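Local atomic coordinates of tyrosinase (Aspergillus oryzae, PDB entry 6JU8), a protein that probably oxidises L-tyrosine and L-dopa to L-dopaquinone with molecular oxygen at a dinuclear copper centre, as a tyrosinase of melanin biosynthesis. Residues 26-31 / 152-157; 378-383 / 435-440. The protein carries 1 engineered substitution. All blocks are in the same frame, centred on the assembly; numbering follows the deposited sequence.

Contact 1: 26-31 / 152-157; sequences IDDWYL and FARFAR
Asp28, in the first turn of helix 26-34, meets two arginines of the loop 152-157 with its two carboxylate oxygens. Its OD2 takes Arg154 NH1 at 3.1 Å, on the syn side of the carboxylate, with the oxygen lying in the guanidinium plane. Its OD1 takes Arg157 NH2 at 3.0 Å, but here the donor stands above the carboxylate, 50° out of plane, and the N-H points less directly (145°). Both guanidinium planes stand steeply to the carboxylate, so neither is a coplanar, bidentate carboxylate-guanidinium pair. Arg154 reaches the acid as an extended chain, whereas Arg157 bends at chi2 and chi3. That fold lets its NH1 also bond Phe155 O at 2.9 Å, which limits rotation of the guanidinium. The result is a salt-bridge network between an N-terminal helix and a loop of the tyrosinase central domain, and Asp25 extends it with a second salt bridge to Arg154 NH1. The two guanidinium groups come close: Arg154 NH1 lies 3.2 Å above the guanidinium plane of Arg157, offset toward its rim, and the carboxylate of Asp28, which they share, probably offsets their like charges. The tightly packed part is at Asp27, which is buried, with its CB 3.5 Å from Arg157 NH2. Asp27 OD1 is taken by the backbone N of Ile172, while OD2 receives a hydrogen bond from a water at 2.8 Å; that water accepts from Arg157 N and sits over the guanidinium face turned from Arg154. Asp28 and both arginines, by contrast, remain partly exposed, and the backbones stay well apart, with Asp27 CA and Ala156 CA separated by 7.9 Å.

Contact 2: 378-383 / 435-440; sequences NIDRLT and LNYDYA
Helix 371-389 and the irregular segment 435-440 come nearest at Arg381 and Tyr439, whose CA atoms are 6.8 Å apart, and the hydrogen bonds between the segments are made by side chains. Asp380 OD2 accepts from two phenols: Tyr439 OH at 2.6 Å, on the anti lone pair, and Tyr437 OH at 2.7 Å, from above the carboxylate plane (35° out of it). The oxygen lies near the plane of each ring, as suits a phenol O-H, which prefers the ring plane. With CG anti to the backbone N (chi1 -167°), the carboxylate extends from the helix to this shared point. The helix carries the copper ligand His376, one turn before Asp380, and its first part, through Asp380, falls in the second copper-binding motif of the tyrosinase fold. Asp380 therefore lies near the copper ligands; its OD1 forms a salt bridge with Arg108, next in sequence to the ligand His107. All four touching residues are buried, and these bonds account for both oxygens of the acid. Beside them, Arg381 CB sits over one face of the Tyr439 ring, 3.7 Å from its centroid and 14° off the normal, a CH-pi contact. From there the extended Arg381 chain runs along the ring toward Asn378 OD1, which NH1 bonds at 3.0 Å, while NH2 reaches Tyr456 OH.

How the contacts relate
Contact 1 and contact 2 lie in series along the chain, their centres 16 Å apart, yet they touch through Phe152. Its ring packs against helix 371-389: Asn378 ND2 lies over one face, 3.5 Å from Phe152 CE2, Ile379 CD1 lies at the rim, 3.7 Å from CE2, and Leu382 CD1 is 3.7 Å from CZ. The two contacts differ in their relation to the dinuclear copper site. Contact 1 lies away from it, whereas in contact 2 the side chain of Asp380 is about 6 Å from those of His376 and His107, and about 11 Å from a copper ion. At contact 1, Tyr30 OH is also hydrogen-bonded to Asp249 of the second subunit.

Contact 1: 26-31 / 152-157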
loop_
_atom_site.group_PDB
_atom_site.type_symbol
_atom_site.label_atom_id
_atom_site.label_comp_id
_atom_site.label_asym_id
_atom_site.label_seq_id
_atom_site.Cartn_x
_atom_site.Cartn_y
_atom_site.Cartn_z
ATOM N N ILE A 26 18.684 -10.669 -2.933
ATOM C CA ILE A 26 18.082 -9.621 -3.752
ATOM C C ILE A 26 18.321 -8.224 -3.204
ATOM O O ILE A 26 18.319 -7.271 -3.990
ATOM C CB ILE A 26 16.571 -9.886 -3.927
ATOM C CG1 ILE A 26 16.038 -8.992 -5.056
ATOM C CG2 ILE A 26 15.826 -9.733 -2.611
ATOM C CD1 ILE A 26 14.638 -9.264 -5.508
ATOM N N ASP A 27 18.504 -8.059 -1.894
ATOM C CA ASP A 27 18.821 -6.717 -1.378
ATOM C C ASP A 27 20.260 -6.378 -1.744
ATOM O O ASP A 27 20.546 -5.248 -2.176
ATOM C CB ASP A 27 18.585 -6.638 0.120
ATOM C CG ASP A 27 17.159 -6.325 0.495
ATOM O OD1 ASP A 27 16.276 -6.142 -0.374
ATOM O OD2 ASP A 27 16.904 -6.269 1.721
ATOM N N ASP A 28 21.193 -7.333 -1.575
ATOM C CA ASP A 28 22.570 -7.073 -1.983
ATOM C C ASP A 28 22.609 -6.705 -3.460
ATOM O O ASP A 28 23.300 -5.774 -3.889
ATOM C CB ASP A 28 23.487 -8.279 -1.753
ATOM C CG ASP A 28 23.728 -8.634 -0.303
ATOM O OD1 ASP A 28 23.386 -7.823 0.584
ATOM O OD2 ASP A 28 24.243 -9.760 -0.064
ATOM N N TRP A 29 21.892 -7.486 -4.256
ATOM C CA TRP A 29 21.888 -7.285 -5.705
ATOM C C TRP A 29 21.302 -5.936 -6.072
ATOM O O TRP A 29 21.871 -5.226 -6.911
ATOM C CB TRP A 29 21.083 -8.416 -6.334
ATOM C CG TRP A 29 20.891 -8.353 -7.802
ATOM C CD1 TRP A 29 21.742 -8.710 -8.805
ATOM C CD2 TRP A 29 19.681 -7.917 -8.453
ATOM N NE1 TRP A 29 21.155 -8.508 -10.031
ATOM C CE2 TRP A 29 19.887 -8.014 -9.851
ATOM C CE3 TRP A 29 18.468 -7.438 -7.970
ATOM C CZ2 TRP A 29 18.898 -7.650 -10.760
ATOM C CZ3 TRP A 29 17.479 -7.074 -8.859
ATOM C CH2 TRP A 29 17.714 -7.190 -10.247
ATOM N N TYR A 30 20.194 -5.547 -5.445
ATOM C CA TYR A 30 19.590 -4.254 -5.746
ATOM C C TYR A 30 20.574 -3.142 -5.404
ATOM O O TYR A 30 20.736 -2.197 -6.185
ATOM C CB TYR A 30 18.249 -4.080 -4.994
ATOM C CG TYR A 30 17.648 -2.720 -5.349
ATOM C CD1 TYR A 30 17.105 -2.522 -6.612
ATOM C CD2 TYR A 30 17.677 -1.652 -4.469
ATOM C CE1 TYR A 30 16.554 -1.313 -6.999
ATOM C CE2 TYR A 30 17.141 -0.429 -4.853
ATOM C CZ TYR A 30 16.588 -0.268 -6.102
ATOM O OH TYR A 30 16.073 0.944 -6.513
ATOM N N LEU A 31 21.261 -3.250 -4.264
ATOM C CA LEU A 31 22.207 -2.176 -3.915
ATOM C C LEU A 31 23.403 -2.204 -4.846
ATOM O O LEU A 31 23.903 -1.136 -5.212
ATOM C CB LEU A 31 22.640 -2.322 -2.445
ATOM C CG LEU A 31 21.480 -2.192 -1.444
ATOM C CD1 LEU A 31 21.927 -2.487 -0.027
ATOM C CD2 LEU A 31 20.815 -0.823 -1.516
ATOM N N PHE A 152 14.859 -14.162 3.984
ATOM C CA PHE A 152 13.857 -13.798 4.992
ATOM C C PHE A 152 14.408 -13.909 6.414
ATOM O O PHE A 152 13.762 -13.421 7.357
ATOM C CB PHE A 152 12.554 -14.591 4.819
ATOM C CG PHE A 152 12.709 -16.095 4.822
ATOM C CD1 PHE A 152 13.104 -16.770 5.972
ATOM C CD2 PHE A 152 12.482 -16.841 3.668
ATOM C CE1 PHE A 152 13.248 -18.162 5.955
ATOM C CE2 PHE A 152 12.585 -18.226 3.635
ATOM C CZ PHE A 152 12.980 -18.881 4.801
ATOM N N ALA A 153 15.560 -14.551 6.608
ATOM C CA ALA A 153 16.129 -14.781 7.927
ATOM C C ALA A 153 17.321 -13.882 8.224
ATOM O O ALA A 153 17.878 -13.977 9.322
ATOM C CB ALA A 153 16.505 -16.243 8.062
ATOM N N ARG A 154 17.716 -13.012 7.307
ATOM C CA ARG A 154 18.860 -12.130 7.477
ATOM C C ARG A 154 18.372 -10.726 7.823
ATOM O O ARG A 154 17.476 -10.205 7.158
ATOM C CB ARG A 154 19.669 -12.073 6.174
ATOM C CG ARG A 154 20.957 -11.248 6.289
ATOM C CD ARG A 154 21.692 -11.310 4.951
ATOM N NE ARG A 154 22.946 -10.575 5.036
ATOM C CZ ARG A 154 23.621 -10.133 3.979
ATOM N NH1 ARG A 154 23.171 -10.315 2.756
ATOM N NH2 ARG A 154 24.756 -9.480 4.161
ATOM N N PHE A 155 18.945 -10.079 8.830
ATOM C CA PHE A 155 18.543 -8.712 9.143
ATOM C C PHE A 155 18.876 -7.807 7.969
ATOM O O PHE A 155 19.991 -7.874 7.428
ATOM C CB PHE A 155 19.306 -8.248 10.392
ATOM C CG PHE A 155 18.927 -9.017 11.635
ATOM C CD1 PHE A 155 17.602 -9.317 11.932
ATOM C CD2 PHE A 155 19.911 -9.440 12.520
ATOM C CE1 PHE A 155 17.300 -9.975 13.110
ATOM C CE2 PHE A 155 19.610 -10.087 13.712
ATOM C CZ PHE A 155 18.289 -10.359 14.010
ATOM N N ALA A 156 17.933 -6.959 7.552
ATOM C CA ALA A 156 18.156 -6.019 6.466
ATOM C C ALA A 156 19.250 -5.018 6.824
ATOM O O ALA A 156 19.357 -4.588 7.971
ATOM C CB ALA A 156 16.884 -5.218 6.190
ATOM N N ARG A 157 20.076 -4.634 5.857
ATOM C CA ARG A 157 21.178 -3.734 6.193
ATOM C C ARG A 157 20.649 -2.303 6.213
ATOM O O ARG A 157 19.633 -1.993 5.582
ATOM C CB ARG A 157 22.299 -3.930 5.183
ATOM C CG ARG A 157 23.209 -5.118 5.450
ATOM C CD ARG A 157 22.470 -6.444 5.387
ATOM N NE ARG A 157 22.161 -6.840 4.014
ATOM C CZ ARG A 157 21.168 -7.656 3.659
ATOM N NH1 ARG A 157 20.369 -8.161 4.600
ATOM N NH2 ARG A 157 20.941 -7.978 2.390
HETATM O O HOH W 1 19.006 -5.073 3.167
#

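Contact 2: 378-383 / 435-440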
loop_
_atom_site.group_PDB
_atom_site.type_symbol
_atom_site.label_atom_id
_atom_site.label_comp_id
_atom_site.label_asym_id
_atom_site.label_seq_id
_atom_site.Cartn_x
_atom_site.Cartn_y
_atom_site.Cartn_z
ATOM N N ASN A 378 14.964 -18.671 -1.895
ATOM C CA ASN A 378 15.654 -18.913 -0.628
ATOM C C ASN A 378 15.347 -20.287 -0.047
ATOM O O ASN A 378 16.230 -20.892 0.573
ATOM C CB ASN A 378 15.326 -17.849 0.438
ATOM C CG ASN A 378 16.371 -17.885 1.542
ATOM O OD1 ASN A 378 17.580 -17.937 1.249
ATOM N ND2 ASN A 378 15.961 -17.883 2.798
ATOM N N ILE A 379 14.139 -20.822 -0.225
ATOM C CA ILE A 379 13.884 -22.196 0.244
ATOM C C ILE A 379 14.800 -23.165 -0.493
ATOM O O ILE A 379 15.315 -24.123 0.112
ATOM C CB ILE A 379 12.400 -22.534 0.101
ATOM C CG1 ILE A 379 11.546 -21.608 0.983
ATOM C CG2 ILE A 379 12.117 -24.011 0.359
ATOM C CD1 ILE A 379 11.894 -21.677 2.465
ATOM N N ASP A 380 15.043 -22.911 -1.780
ATOM C CA ASP A 380 15.988 -23.733 -2.542
ATOM C C ASP A 380 17.400 -23.623 -1.991
ATOM O O ASP A 380 18.125 -24.625 -1.878
ATOM C CB ASP A 380 15.963 -23.312 -4.026
ATOM C CG ASP A 380 16.699 -24.373 -4.834
ATOM O OD1 ASP A 380 16.153 -25.495 -4.898
ATOM O OD2 ASP A 380 17.804 -24.103 -5.351
ATOM N N ARG A 381 17.807 -22.402 -1.656
ATOM C CA ARG A 381 19.123 -22.134 -1.044
ATOM C C ARG A 381 19.275 -22.846 0.299
ATOM O O ARG A 381 20.313 -23.452 0.583
ATOM C CB ARG A 381 19.271 -20.610 -0.920
ATOM C CG ARG A 381 20.574 -20.195 -0.198
ATOM C CD ARG A 381 20.714 -18.664 -0.306
ATOM N NE ARG A 381 21.730 -18.155 0.601
ATOM C CZ ARG A 381 21.505 -17.880 1.891
ATOM N NH1 ARG A 381 20.298 -18.085 2.426
ATOM N NH2 ARG A 381 22.479 -17.426 2.659
ATOM N N LEU A 382 18.239 -22.768 1.140
ATOM C CA LEU A 382 18.287 -23.454 2.431
ATOM C C LEU A 382 18.411 -24.960 2.233
ATOM O O LEU A 382 19.146 -25.637 2.949
ATOM C CB LEU A 382 17.038 -23.143 3.249
ATOM C CG LEU A 382 16.935 -21.692 3.759
ATOM C CD1 LEU A 382 15.596 -21.487 4.444
ATOM C CD2 LEU A 382 18.095 -21.347 4.686
ATOM N N THR A 383 17.720 -25.486 1.229
ATOM C CA THR A 383 17.857 -26.906 0.884
ATOM C C THR A 383 19.301 -27.191 0.487
ATOM O O THR A 383 19.881 -28.208 0.933
ATOM C CB THR A 383 16.885 -27.310 -0.220
ATOM O OG1 THR A 383 15.544 -27.064 0.234
ATOM C CG2 THR A 383 16.987 -28.807 -0.491
ATOM N N LEU A 435 21.723 -27.629 -12.881
ATOM C CA LEU A 435 20.795 -26.672 -13.489
ATOM C C LEU A 435 21.481 -25.339 -13.768
ATOM O O LEU A 435 20.836 -24.355 -14.110
ATOM C CB LEU A 435 19.582 -26.480 -12.558
ATOM C CG LEU A 435 18.772 -27.757 -12.303
ATOM C CD1 LEU A 435 17.743 -27.543 -11.201
ATOM C CD2 LEU A 435 18.124 -28.209 -13.609
ATOM N N ASN A 436 22.797 -25.319 -13.604
ATOM C CA ASN A 436 23.668 -24.217 -13.951
ATOM C C ASN A 436 23.431 -22.957 -13.117
ATOM O O ASN A 436 23.446 -21.833 -13.638
ATOM C CB ASN A 436 23.569 -23.835 -15.437
ATOM C CG ASN A 436 24.807 -23.066 -15.871
ATOM O OD1 ASN A 436 25.878 -23.221 -15.271
ATOM N ND2 ASN A 436 24.729 -22.226 -16.898
ATOM N N TYR A 437 23.234 -23.106 -11.822
ATOM C CA TYR A 437 23.272 -22.000 -10.881
ATOM C C TYR A 437 23.934 -22.503 -9.602
ATOM O O TYR A 437 24.062 -23.710 -9.369
ATOM C CB TYR A 437 21.885 -21.437 -10.573
ATOM C CG TYR A 437 20.970 -22.378 -9.809
ATOM C CD1 TYR A 437 21.022 -22.469 -8.436
ATOM C CD2 TYR A 437 20.061 -23.195 -10.488
ATOM C CE1 TYR A 437 20.181 -23.345 -7.750
ATOM C CE2 TYR A 437 19.202 -24.059 -9.824
ATOM C CZ TYR A 437 19.272 -24.123 -8.441
ATOM O OH TYR A 437 18.417 -24.985 -7.784
ATOM N N ASP A 438 24.323 -21.540 -8.779
ATOM C CA ASP A 438 24.868 -21.903 -7.461
ATOM C C ASP A 438 24.534 -20.774 -6.486
ATOM O O ASP A 438 23.950 -19.753 -6.878
ATOM C CB ASP A 438 26.360 -22.145 -7.564
ATOM C CG ASP A 438 26.977 -23.060 -6.534
ATOM O OD1 ASP A 438 26.265 -23.472 -5.591
ATOM O OD2 ASP A 438 28.186 -23.342 -6.674
ATOM N N TYR A 439 24.877 -20.961 -5.218
ATOM C CA TYR A 439 24.756 -19.936 -4.185
ATOM C C TYR A 439 26.144 -19.625 -3.634
ATOM O O TYR A 439 26.958 -20.533 -3.476
ATOM C CB TYR A 439 23.844 -20.416 -3.043
ATOM C CG TYR A 439 22.463 -20.764 -3.569
ATOM C CD1 TYR A 439 21.564 -19.742 -3.877
ATOM C CD2 TYR A 439 22.086 -22.094 -3.764
ATOM C CE1 TYR A 439 20.296 -20.031 -4.362
ATOM C CE2 TYR A 439 20.818 -22.391 -4.254
ATOM C CZ TYR A 439 19.935 -21.361 -4.554
ATOM O OH TYR A 439 18.672 -21.626 -5.052
ATOM N N ALA A 440 26.418 -18.373 -3.316
ATOM C CA ALA A 440 27.728 -18.059 -2.738
ATOM C C ALA A 440 28.035 -18.921 -1.516
ATOM O O ALA A 440 29.165 -19.396 -1.342
ATOM C CB ALA A 440 27.828 -16.599 -2.330
#